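Local coordinates for CCHC-type domain-containing protein (Trypanosoma brucei brucei, PDB 7C45) that binds RNA and probably trims guide RNAs from the 3' end as an RNase D-type 3'-5' exonuclease carrying two CCHC zinc knuckles, at residues C103-V107 with Y222-Y226; T129-W133 with V243-E249; R56-V60 with L72-L76. One frame throughout, in Å; residues are numbered along the deposited sequence.

Contacts 1 and 2 are neighbours, and contact 3 lies apart from both. Contacts 1 and 2 tie the later helices 212-226 and 245-251 back onto helices 104-114 and 124-136 of the exonuclease domain, and they touch where Tyr222 meets Val243 and Trp247. Both rest on ring faces covered by aliphatic carbon, but contact 1 is wholly buried and its arginines reach the RNA, whereas contact 2 runs out to the surface at Arg245 and Glu249. Contact 3, across the centre of the chain from contact 2, is instead held by backbone bonds within the central sheet, mostly buried, with exposed Arg56 at its margin.

Contact 1 of 3, residues C103-V107 with Y222-Y226. With nucleotides of chain B.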
loop_
_atom_site.group_PDB
_atom_site.type_symbol
_atom_site.label_atom_id
_atom_site.label_comp_id
_atom_site.label_asym_id
_atom_site.label_seq_id
_atom_site.Cartn_x
_atom_site.Cartn_y
_atom_site.Cartn_z
ATOM N N CYS A 103 0.459 1.756 -6.122
ATOM C CA CYS A 103 1.120 2.990 -6.542
ATOM C C CYS A 103 0.473 3.634 -7.759
ATOM O O CYS A 103 0.874 4.731 -8.149
ATOM C CB CYS A 103 2.592 2.727 -6.880
ATOM S SG CYS A 103 2.901 1.688 -8.319
ATOM N N ARG A 104 -0.522 2.995 -8.363
ATOM C CA ARG A 104 -0.881 3.356 -9.735
ATOM C C ARG A 104 -1.412 4.779 -9.824
ATOM O O ARG A 104 -0.886 5.612 -10.569
ATOM C CB ARG A 104 -1.909 2.364 -10.276
ATOM C CG ARG A 104 -1.303 0.994 -10.577
ATOM C CD ARG A 104 -2.413 -0.010 -10.938
ATOM N NE ARG A 104 -3.360 -0.098 -9.857
ATOM C CZ ARG A 104 -4.511 -0.755 -9.926
ATOM N NH1 ARG A 104 -4.833 -1.427 -11.033
ATOM N NH2 ARG A 104 -5.324 -0.738 -8.879
ATOM N N ARG A 105 -2.499 5.048 -9.114
ATOM C CA ARG A 105 -3.076 6.393 -9.105
ATOM C C ARG A 105 -2.108 7.414 -8.506
ATOM O O ARG A 105 -2.054 8.567 -8.958
ATOM C CB ARG A 105 -4.387 6.390 -8.317
ATOM C CG ARG A 105 -5.636 6.549 -9.115
ATOM C CD ARG A 105 -5.725 5.503 -10.174
ATOM N NE ARG A 105 -5.432 6.030 -11.506
ATOM C CZ ARG A 105 -5.395 5.254 -12.578
ATOM N NH1 ARG A 105 -5.119 5.754 -13.776
ATOM N NH2 ARG A 105 -5.648 3.956 -12.439
ATOM N N ASP A 106 -1.360 7.020 -7.476
ATOM C CA ASP A 106 -0.415 7.935 -6.834
ATOM C C ASP A 106 0.638 8.405 -7.814
ATOM O O ASP A 106 0.933 9.604 -7.908
ATOM C CB ASP A 106 0.273 7.251 -5.652
ATOM C CG ASP A 106 -0.659 7.033 -4.482
ATOM O OD1 ASP A 106 -1.776 7.572 -4.503
ATOM O OD2 ASP A 106 -0.242 6.341 -3.536
ATOM N N VAL A 107 1.221 7.458 -8.549
ATOM C CA VAL A 107 2.299 7.766 -9.469
ATOM C C VAL A 107 1.775 8.593 -10.633
ATOM O O VAL A 107 2.440 9.536 -11.100
ATOM C CB VAL A 107 2.945 6.438 -9.907
ATOM C CG1 VAL A 107 3.550 6.522 -11.271
ATOM C CG2 VAL A 107 3.936 5.992 -8.829
ATOM N N TYR A 222 5.020 -0.787 -13.435
ATOM C CA TYR A 222 3.830 0.009 -13.126
ATOM C C TYR A 222 4.143 1.497 -13.143
ATOM O O TYR A 222 3.336 2.305 -13.631
ATOM C CB TYR A 222 3.252 -0.406 -11.777
ATOM C CG TYR A 222 2.336 -1.578 -11.928
ATOM C CD1 TYR A 222 1.058 -1.413 -12.438
ATOM C CD2 TYR A 222 2.753 -2.853 -11.587
ATOM C CE1 TYR A 222 0.222 -2.498 -12.628
ATOM C CE2 TYR A 222 1.918 -3.951 -11.768
ATOM C CZ TYR A 222 0.650 -3.769 -12.283
ATOM O OH TYR A 222 -0.192 -4.849 -12.482
ATOM N N VAL A 223 5.311 1.882 -12.618
ATOM C CA VAL A 223 5.661 3.303 -12.632
ATOM C C VAL A 223 5.891 3.776 -14.067
ATOM O O VAL A 223 5.500 4.881 -14.437
ATOM C CB VAL A 223 6.875 3.581 -11.722
ATOM C CG1 VAL A 223 7.282 5.058 -11.800
ATOM C CG2 VAL A 223 6.535 3.240 -10.273
ATOM N N GLU A 224 6.513 2.942 -14.905
ATOM C CA GLU A 224 6.672 3.312 -16.310
ATOM C C GLU A 224 5.324 3.511 -16.983
ATOM O O GLU A 224 5.165 4.386 -17.838
ATOM C CB GLU A 224 7.461 2.235 -17.049
ATOM C CG GLU A 224 8.936 2.202 -16.714
ATOM C CD GLU A 224 9.651 3.460 -17.163
ATOM O OE1 GLU A 224 9.601 3.778 -18.375
ATOM O OE2 GLU A 224 10.248 4.132 -16.295
ATOM N N HIS A 225 4.353 2.679 -16.637
ATOM C CA HIS A 225 3.045 2.734 -17.280
ATOM C C HIS A 225 2.255 3.964 -16.829
ATOM O O HIS A 225 1.592 4.616 -17.647
ATOM C CB HIS A 225 2.276 1.453 -16.965
ATOM C CG HIS A 225 1.062 1.245 -17.812
ATOM N ND1 HIS A 225 -0.133 1.894 -17.581
ATOM C CD2 HIS A 225 0.862 0.459 -18.897
ATOM C CE1 HIS A 225 -1.016 1.508 -18.484
ATOM N NE2 HIS A 225 -0.435 0.647 -19.297
ATOM N N TYR A 226 2.341 4.314 -15.539
ATOM C CA TYR A 226 1.437 5.295 -14.946
ATOM C C TYR A 226 2.054 6.675 -14.786
ATOM O O TYR A 226 1.317 7.640 -14.590
ATOM C CB TYR A 226 0.916 4.772 -13.587
ATOM C CG TYR A 226 -0.185 3.771 -13.802
ATOM C CD1 TYR A 226 0.112 2.429 -13.977
ATOM C CD2 TYR A 226 -1.511 4.178 -13.935
ATOM C CE1 TYR A 226 -0.898 1.494 -14.226
ATOM C CE2 TYR A 226 -2.535 3.255 -14.187
ATOM C CZ TYR A 226 -2.223 1.911 -14.341
ATOM O OH TYR A 226 -3.226 0.990 -14.601
ATOM P P U B 8 -11.592 -3.784 -3.076
ATOM O OP1 U B 8 -12.703 -3.464 -3.999
ATOM O OP2 U B 8 -11.388 -5.204 -2.694
ATOM O "O5'" U B 8 -10.296 -3.139 -3.712
ATOM C "C5'" U B 8 -9.023 -3.727 -3.537
ATOM C "C4'" U B 8 -7.963 -2.875 -4.167
ATOM O "O4'" U B 8 -8.231 -2.732 -5.581
ATOM C "C3'" U B 8 -7.854 -1.446 -3.665
ATOM O "O3'" U B 8 -7.120 -1.368 -2.461
ATOM C "C2'" U B 8 -7.179 -0.742 -4.832
ATOM O "O2'" U B 8 -5.782 -1.029 -4.856
ATOM C "C1'" U B 8 -7.822 -1.461 -6.019
ATOM N N1 U B 8 -9.029 -0.772 -6.536
ATOM C C2 U B 8 -8.838 0.282 -7.390
ATOM O O2 U B 8 -7.730 0.684 -7.678
ATOM N N3 U B 8 -10.001 0.859 -7.858
ATOM C C4 U B 8 -11.284 0.429 -7.558
ATOM O O4 U B 8 -12.258 1.013 -8.043
ATOM C C5 U B 8 -11.380 -0.696 -6.683
ATOM C C6 U B 8 -10.264 -1.254 -6.213
ATOM P P U B 9 -7.407 -0.193 -1.404
ATOM O OP1 U B 9 -6.511 -0.459 -0.252
ATOM O OP2 U B 9 -8.875 -0.148 -1.211
ATOM O "O5'" U B 9 -6.980 1.119 -2.195
ATOM C "C5'" U B 9 -5.639 1.595 -2.196
ATOM C "C4'" U B 9 -5.430 2.818 -3.072
ATOM O "O4'" U B 9 -5.948 2.615 -4.406
ATOM C "C3'" U B 9 -6.076 4.122 -2.632
ATOM O "O3'" U B 9 -5.375 4.750 -1.585
ATOM C "C2'" U B 9 -6.104 4.932 -3.920
ATOM O "O2'" U B 9 -4.833 5.501 -4.215
ATOM C "C1'" U B 9 -6.387 3.842 -4.947
ATOM N N1 U B 9 -7.825 3.737 -5.248
ATOM C C2 U B 9 -8.398 4.707 -6.072
ATOM O O2 U B 9 -7.787 5.636 -6.560
ATOM N N3 U B 9 -9.737 4.558 -6.314
ATOM C C4 U B 9 -10.552 3.559 -5.823
ATOM O O4 U B 9 -11.743 3.562 -6.130
ATOM C C5 U B 9 -9.892 2.603 -4.980
ATOM C C6 U B 9 -8.581 2.718 -4.723
#
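With CG beside its backbone N (chi1 -72°), Arg104 sets off over the ring of Tyr226, whose own CG takes the same position (chi1 -79°). Arg104 CB stands 3.9 Å above the centroid of the Tyr226 ring, a CH-pi contact. Arg104 CG lies 3.7 Å from Tyr226 CE1 and 3.9 Å from Tyr222 CD1, so the stem lies over the Tyr226 face and also touches Tyr222, one helical turn earlier. The rim of the Tyr226 ring at CD2 and CE2 points onto one face of the Arg105 guanidinium, the planes 87° apart, Arg105 NH1 3.6 Å from Tyr226 CE2. Val107 CG1 packs against Tyr226 CB (3.9 Å) and Val223 CG1. Arg104 NH2 lies 3.0 Å from O2 of U8 of chain B, and Arg105 CG 3.5 Å from O2 of U9 of chain B. Neighbouring Asp106, a manganese ligand in a structure of this protein, places the contact beside the active site. Asp237 bridges Arg104 and bonds Tyr222 OH; Glu235 does likewise for Arg105 and Tyr226 OH. Asp102 and Glu108 add salt bridges. The contact thus joins aromatic support for the Arg104 stem to acidic anchors for its head, consistent with holding the guanidinium beside the base of U8 of chain B.

Contact 2 of 3, residues T129-W133 with V243-E249; sequences TAIQW and VNRAWLE
The N-terminal turn of helix 245-251 packs against helix 124-136 of the exonuclease domain, at a steep crossing of -77° between the short helical segments. Trp133 and Leu248 meet at the middle of this joint. Leu248 CB lies over one face of the indole, 3.7 Å from the centroid of its five-membered ring and almost on the ring normal, making a CH-pi contact. Leu248 CD1 continues across the same ring system, 3.8 Å from Trp133 CD2. The indole reaches this place because Trp133 CG is turned opposite the backbone N (chi1 173°), which carries the ring out from helix 124-136 toward the partner helix. Glu249 CD lies at the edge of the indole, near its plane, 3.7 Å from Trp133 CZ2, and the carboxylate plane stands 72° from that of the ring. Arg245, extended from CG to NE, brings its CD to 4.1 Å from Trp133 CZ3. One turn earlier on helix 124-136, the methyl CG2 of Thr129 packs 3.7 Å from Val243 CG2, the two side chains running past one another in opposite senses. Asn244 is the N-cap of the helix: its OD1 accepts from Trp247 N at 2.9 Å, the donor lying above the carbonyl plane. The polar edge of the indole is satisfied as well, since Trp133 NE1 bonds to the carbonyl of Gly253 in the chain just after the helix, while Thr129 OG1 bonds to the carbonyl of Arg140. Helix 212-226 flanks the joint, with Leu218 touching Leu248 and Trp247 and with Tyr222 against Val243, so helix 245-251 rests in the angle between helices 212-226 and 124-136.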
loop_
_atom_site.group_PDB
_atom_site.type_symbol
_atom_site.label_atom_id
_atom_site.label_comp_id
_atom_site.label_asym_id
_atom_site.label_seq_id
_atom_site.Cartn_x
_atom_site.Cartn_y
_atom_site.Cartn_z
ATOM N N THR A 129 0.122 -9.621 -3.792
ATOM C CA THR A 129 -0.466 -10.344 -4.918
ATOM C C THR A 129 0.526 -11.326 -5.530
ATOM O O THR A 129 0.156 -12.457 -5.852
ATOM C CB THR A 129 -0.981 -9.357 -5.968
ATOM O OG1 THR A 129 -2.031 -8.597 -5.381
ATOM C CG2 THR A 129 -1.526 -10.108 -7.182
ATOM N N ALA A 130 1.800 -10.929 -5.669
ATOM C CA ALA A 130 2.790 -11.802 -6.298
ATOM C C ALA A 130 2.966 -13.084 -5.503
ATOM O O ALA A 130 3.181 -14.158 -6.079
ATOM C CB ALA A 130 4.131 -11.072 -6.429
ATOM N N ILE A 131 2.857 -12.981 -4.185
ATOM C CA ILE A 131 2.911 -14.164 -3.328
ATOM C C ILE A 131 1.724 -15.069 -3.621
ATOM O O ILE A 131 1.879 -16.281 -3.821
ATOM C CB ILE A 131 2.956 -13.741 -1.850
ATOM C CG1 ILE A 131 4.302 -13.064 -1.547
ATOM C CG2 ILE A 131 2.701 -14.935 -0.905
ATOM C CD1 ILE A 131 4.374 -12.401 -0.185
ATOM N N GLN A 132 0.519 -14.492 -3.665
ATOM C CA GLN A 132 -0.656 -15.297 -4.004
ATOM C C GLN A 132 -0.556 -15.888 -5.396
ATOM O O GLN A 132 -1.069 -16.985 -5.636
ATOM C CB GLN A 132 -1.941 -14.472 -3.913
ATOM C CG GLN A 132 -2.042 -13.717 -2.634
ATOM C CD GLN A 132 -1.721 -14.569 -1.440
ATOM O OE1 GLN A 132 -2.261 -15.671 -1.266
ATOM N NE2 GLN A 132 -0.833 -14.083 -0.618
ATOM N N TRP A 133 0.054 -15.164 -6.327
ATOM C CA TRP A 133 0.247 -15.687 -7.668
ATOM C C TRP A 133 1.179 -16.892 -7.655
ATOM O O TRP A 133 0.867 -17.930 -8.247
ATOM C CB TRP A 133 0.805 -14.593 -8.581
ATOM C CG TRP A 133 1.182 -15.101 -9.927
ATOM C CD1 TRP A 133 2.439 -15.376 -10.399
ATOM C CD2 TRP A 133 0.277 -15.456 -10.960
ATOM N NE1 TRP A 133 2.359 -15.851 -11.687
ATOM C CE2 TRP A 133 1.049 -15.912 -12.049
ATOM C CE3 TRP A 133 -1.104 -15.414 -11.076
ATOM C CZ2 TRP A 133 0.465 -16.329 -13.238
ATOM C CZ3 TRP A 133 -1.672 -15.818 -12.250
ATOM C CH2 TRP A 133 -0.894 -16.285 -13.313
ATOM N N VAL A 243 -3.924 -7.669 -10.748
ATOM C CA VAL A 243 -2.611 -7.447 -11.329
ATOM C C VAL A 243 -2.556 -8.257 -12.609
ATOM O O VAL A 243 -2.841 -9.460 -12.599
ATOM C CB VAL A 243 -1.480 -7.856 -10.365
ATOM C CG1 VAL A 243 -0.148 -7.796 -11.067
ATOM C CG2 VAL A 243 -1.489 -6.961 -9.129
ATOM N N ASN A 244 -2.244 -7.581 -13.704
ATOM C CA ASN A 244 -2.044 -8.159 -15.023
ATOM C C ASN A 244 -1.328 -9.511 -14.941
ATOM O O ASN A 244 -0.219 -9.591 -14.423
ATOM C CB ASN A 244 -1.219 -7.132 -15.822
ATOM C CG ASN A 244 -1.028 -7.505 -17.229
ATOM O OD1 ASN A 244 -0.485 -8.547 -17.516
ATOM N ND2 ASN A 244 -1.468 -6.639 -18.147
ATOM N N ARG A 245 -1.984 -10.596 -15.407
ATOM C CA ARG A 245 -1.354 -11.924 -15.348
ATOM C C ARG A 245 -0.104 -12.009 -16.211
ATOM O O ARG A 245 0.867 -12.676 -15.834
ATOM C CB ARG A 245 -2.334 -13.026 -15.765
ATOM C CG ARG A 245 -3.520 -13.163 -14.867
ATOM C CD ARG A 245 -4.258 -14.470 -15.126
ATOM N NE ARG A 245 -5.387 -14.586 -14.226
ATOM C CZ ARG A 245 -6.533 -13.936 -14.395
ATOM N NH1 ARG A 245 -7.520 -14.085 -13.520
ATOM N NH2 ARG A 245 -6.703 -13.143 -15.444
ATOM N N ALA A 246 -0.104 -11.362 -17.380
ATOM C CA ALA A 246 1.084 -11.432 -18.220
ATOM C C ALA A 246 2.296 -10.818 -17.520
ATOM O O ALA A 246 3.406 -11.349 -17.612
ATOM C CB ALA A 246 0.829 -10.751 -19.562
ATOM N N TRP A 247 2.106 -9.699 -16.812
ATOM C CA TRP A 247 3.234 -9.131 -16.072
ATOM C C TRP A 247 3.669 -10.056 -14.937
ATOM O O TRP A 247 4.863 -10.181 -14.661
ATOM C CB TRP A 247 2.887 -7.749 -15.530
ATOM C CG TRP A 247 2.822 -6.719 -16.597
ATOM C CD1 TRP A 247 2.954 -6.913 -17.949
ATOM C CD2 TRP A 247 2.647 -5.320 -16.406
ATOM N NE1 TRP A 247 2.836 -5.712 -18.607
ATOM C CE2 TRP A 247 2.654 -4.725 -17.685
ATOM C CE3 TRP A 247 2.471 -4.521 -15.284
ATOM C CZ2 TRP A 247 2.495 -3.352 -17.859
ATOM C CZ3 TRP A 247 2.304 -3.161 -15.467
ATOM C CH2 TRP A 247 2.310 -2.594 -16.743
ATOM N N LEU A 248 2.721 -10.701 -14.263
ATOM C CA LEU A 248 3.082 -11.660 -13.219
ATOM C C LEU A 248 3.906 -12.801 -13.802
ATOM O O LEU A 248 4.947 -13.185 -13.247
ATOM C CB LEU A 248 1.820 -12.195 -12.546
ATOM C CG LEU A 248 1.160 -11.222 -11.554
ATOM C CD1 LEU A 248 -0.232 -11.649 -11.172
ATOM C CD2 LEU A 248 1.986 -11.076 -10.306
ATOM N N GLU A 249 3.445 -13.355 -14.927
ATOM C CA GLU A 249 4.202 -14.423 -15.578
ATOM C C GLU A 249 5.620 -13.966 -15.897
ATOM O O GLU A 249 6.579 -14.723 -15.706
ATOM C CB GLU A 249 3.490 -14.895 -16.852
ATOM C CG GLU A 249 2.081 -15.455 -16.647
ATOM C CD GLU A 249 2.030 -16.985 -16.571
ATOM O OE1 GLU A 249 3.085 -17.601 -16.299
ATOM O OE2 GLU A 249 0.934 -17.556 -16.772
#

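Contact 3 of 3, residues R56-V60 with L72-L76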
loop_
_atom_site.group_PDB
_atom_site.type_symbol
_atom_site.label_atom_id
_atom_site.label_comp_id
_atom_site.label_asym_id
_atom_site.label_seq_id
_atom_site.Cartn_x
_atom_site.Cartn_y
_atom_site.Cartn_z
ATOM N N ARG A 56 -7.267 16.824 -7.273
ATOM C CA ARG A 56 -6.164 17.714 -6.911
ATOM C C ARG A 56 -5.474 17.201 -5.655
ATOM O O ARG A 56 -6.133 16.885 -4.671
ATOM C CB ARG A 56 -6.704 19.116 -6.669
ATOM C CG ARG A 56 -5.651 20.156 -6.392
ATOM C CD ARG A 56 -6.354 21.509 -6.309
ATOM N NE ARG A 56 -5.460 22.606 -5.993
ATOM C CZ ARG A 56 -5.842 23.872 -5.963
ATOM N NH1 ARG A 56 -7.106 24.192 -6.247
ATOM N NH2 ARG A 56 -4.962 24.816 -5.664
ATOM N N ILE A 57 -4.150 17.074 -5.702
ATOM C CA ILE A 57 -3.431 16.576 -4.533
ATOM C C ILE A 57 -3.647 17.516 -3.357
ATOM O O ILE A 57 -3.488 18.734 -3.479
ATOM C CB ILE A 57 -1.938 16.426 -4.832
ATOM C CG1 ILE A 57 -1.696 15.237 -5.765
ATOM C CG2 ILE A 57 -1.184 16.252 -3.536
ATOM C CD1 ILE A 57 -0.285 15.145 -6.253
ATOM N N SER A 58 -4.018 16.946 -2.211
ATOM C CA SER A 58 -4.185 17.709 -0.979
ATOM C C SER A 58 -3.016 17.462 -0.028
ATOM O O SER A 58 -2.318 18.396 0.374
ATOM C CB SER A 58 -5.508 17.336 -0.312
ATOM O OG SER A 58 -5.697 18.040 0.899
ATOM N N LEU A 59 -2.796 16.202 0.319
ATOM C CA LEU A 59 -1.711 15.762 1.188
ATOM C C LEU A 59 -0.838 14.740 0.470
ATOM O O LEU A 59 -1.338 13.932 -0.312
ATOM C CB LEU A 59 -2.261 15.120 2.472
ATOM C CG LEU A 59 -3.159 15.969 3.370
ATOM C CD1 LEU A 59 -3.717 15.150 4.540
ATOM C CD2 LEU A 59 -2.389 17.227 3.864
ATOM N N VAL A 60 0.471 14.789 0.720
ATOM C CA VAL A 60 1.363 13.657 0.482
ATOM C C VAL A 60 1.904 13.233 1.839
ATOM O O VAL A 60 2.361 14.082 2.607
ATOM C CB VAL A 60 2.507 14.007 -0.482
ATOM C CG1 VAL A 60 3.507 12.837 -0.573
ATOM C CG2 VAL A 60 1.942 14.390 -1.850
ATOM N N LEU A 72 2.902 14.832 7.245
ATOM C CA LEU A 72 1.745 15.104 6.400
ATOM C C LEU A 72 2.068 16.367 5.613
ATOM O O LEU A 72 1.968 17.476 6.142
ATOM C CB LEU A 72 0.471 15.271 7.215
ATOM C CG LEU A 72 0.119 14.095 8.125
ATOM C CD1 LEU A 72 -1.075 14.459 8.966
ATOM C CD2 LEU A 72 -0.166 12.858 7.272
ATOM N N PHE A 73 2.468 16.198 4.366
ATOM C CA PHE A 73 2.845 17.344 3.553
ATOM C C PHE A 73 1.578 18.003 3.040
ATOM O O PHE A 73 0.829 17.393 2.278
ATOM C CB PHE A 73 3.731 16.925 2.390
ATOM C CG PHE A 73 5.104 16.499 2.804
ATOM C CD1 PHE A 73 6.072 17.448 3.087
ATOM C CD2 PHE A 73 5.429 15.158 2.909
ATOM C CE1 PHE A 73 7.341 17.070 3.465
ATOM C CE2 PHE A 73 6.712 14.767 3.275
ATOM C CZ PHE A 73 7.668 15.727 3.543
ATOM N N ASP A 74 1.336 19.245 3.461
ATOM C CA ASP A 74 0.161 19.976 2.994
ATOM C C ASP A 74 0.531 20.634 1.664
ATOM O O ASP A 74 0.927 21.800 1.588
ATOM C CB ASP A 74 -0.298 20.981 4.042
ATOM C CG ASP A 74 -1.585 21.680 3.652
ATOM O OD1 ASP A 74 -1.990 21.573 2.489
ATOM O OD2 ASP A 74 -2.180 22.355 4.507
ATOM N N VAL A 75 0.422 19.842 0.591
ATOM C CA VAL A 75 0.763 20.342 -0.741
ATOM C C VAL A 75 -0.193 21.465 -1.158
ATOM O O VAL A 75 0.215 22.421 -1.823
ATOM C CB VAL A 75 0.770 19.154 -1.739
ATOM C CG1 VAL A 75 1.003 19.627 -3.182
ATOM C CG2 VAL A 75 1.840 18.153 -1.354
ATOM N N LEU A 76 -1.466 21.378 -0.777
ATOM C CA LEU A 76 -2.416 22.439 -1.131
ATOM C C LEU A 76 -1.959 23.778 -0.567
ATOM O O LEU A 76 -1.952 24.793 -1.273
ATOM C CB LEU A 76 -3.815 22.090 -0.621
ATOM C CG LEU A 76 -4.967 23.035 -0.939
ATOM C CD1 LEU A 76 -5.204 23.055 -2.441
ATOM C CD2 LEU A 76 -6.226 22.659 -0.141
#
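Val60 and Phe73 face each other as an antiparallel hydrogen-bonded pair, their side chains on the same face of the sheet. Phe73 N donates a hydrogen bond to Val60 O (2.8 Å) and Val60 N donates one to Phe73 O (3.1 Å). The Phe73 ring presents its edge to the Val60 carbonyl, with Phe73 CD2 3.3 Å from Val60 O. The Val60 and Val75 side chains cross at a slant, CG2 to CG2 3.8 Å; Ile57 CG2 meets Val75 CB at 3.9 Å. Leu59 points to the other face, yet its CD2 reaches over to the neighbouring strand, against Asp74 CA. Farther along, Leu76 stands at about a right angle to the stretched Arg56 chain; with CG anti to the backbone N (chi1 -177°), Leu76 CD1 lies over one face of the Arg56 guanidinium, 3.6 Å from Arg56 NE. Leu76 N makes a weak bond to Ser58 O. Asp74, the N-cap of helix 75-78, bonds to Thr77 and is bridged to Arg178. Ser58 and Leu59 both face Glu43, a calcium ligand, in a classic beta bulge against strand 37-44. The strands belong to a beta hairpin, running on into helix 75-78, of the mixed sheet at the core of the RNase H-like exonuclease fold.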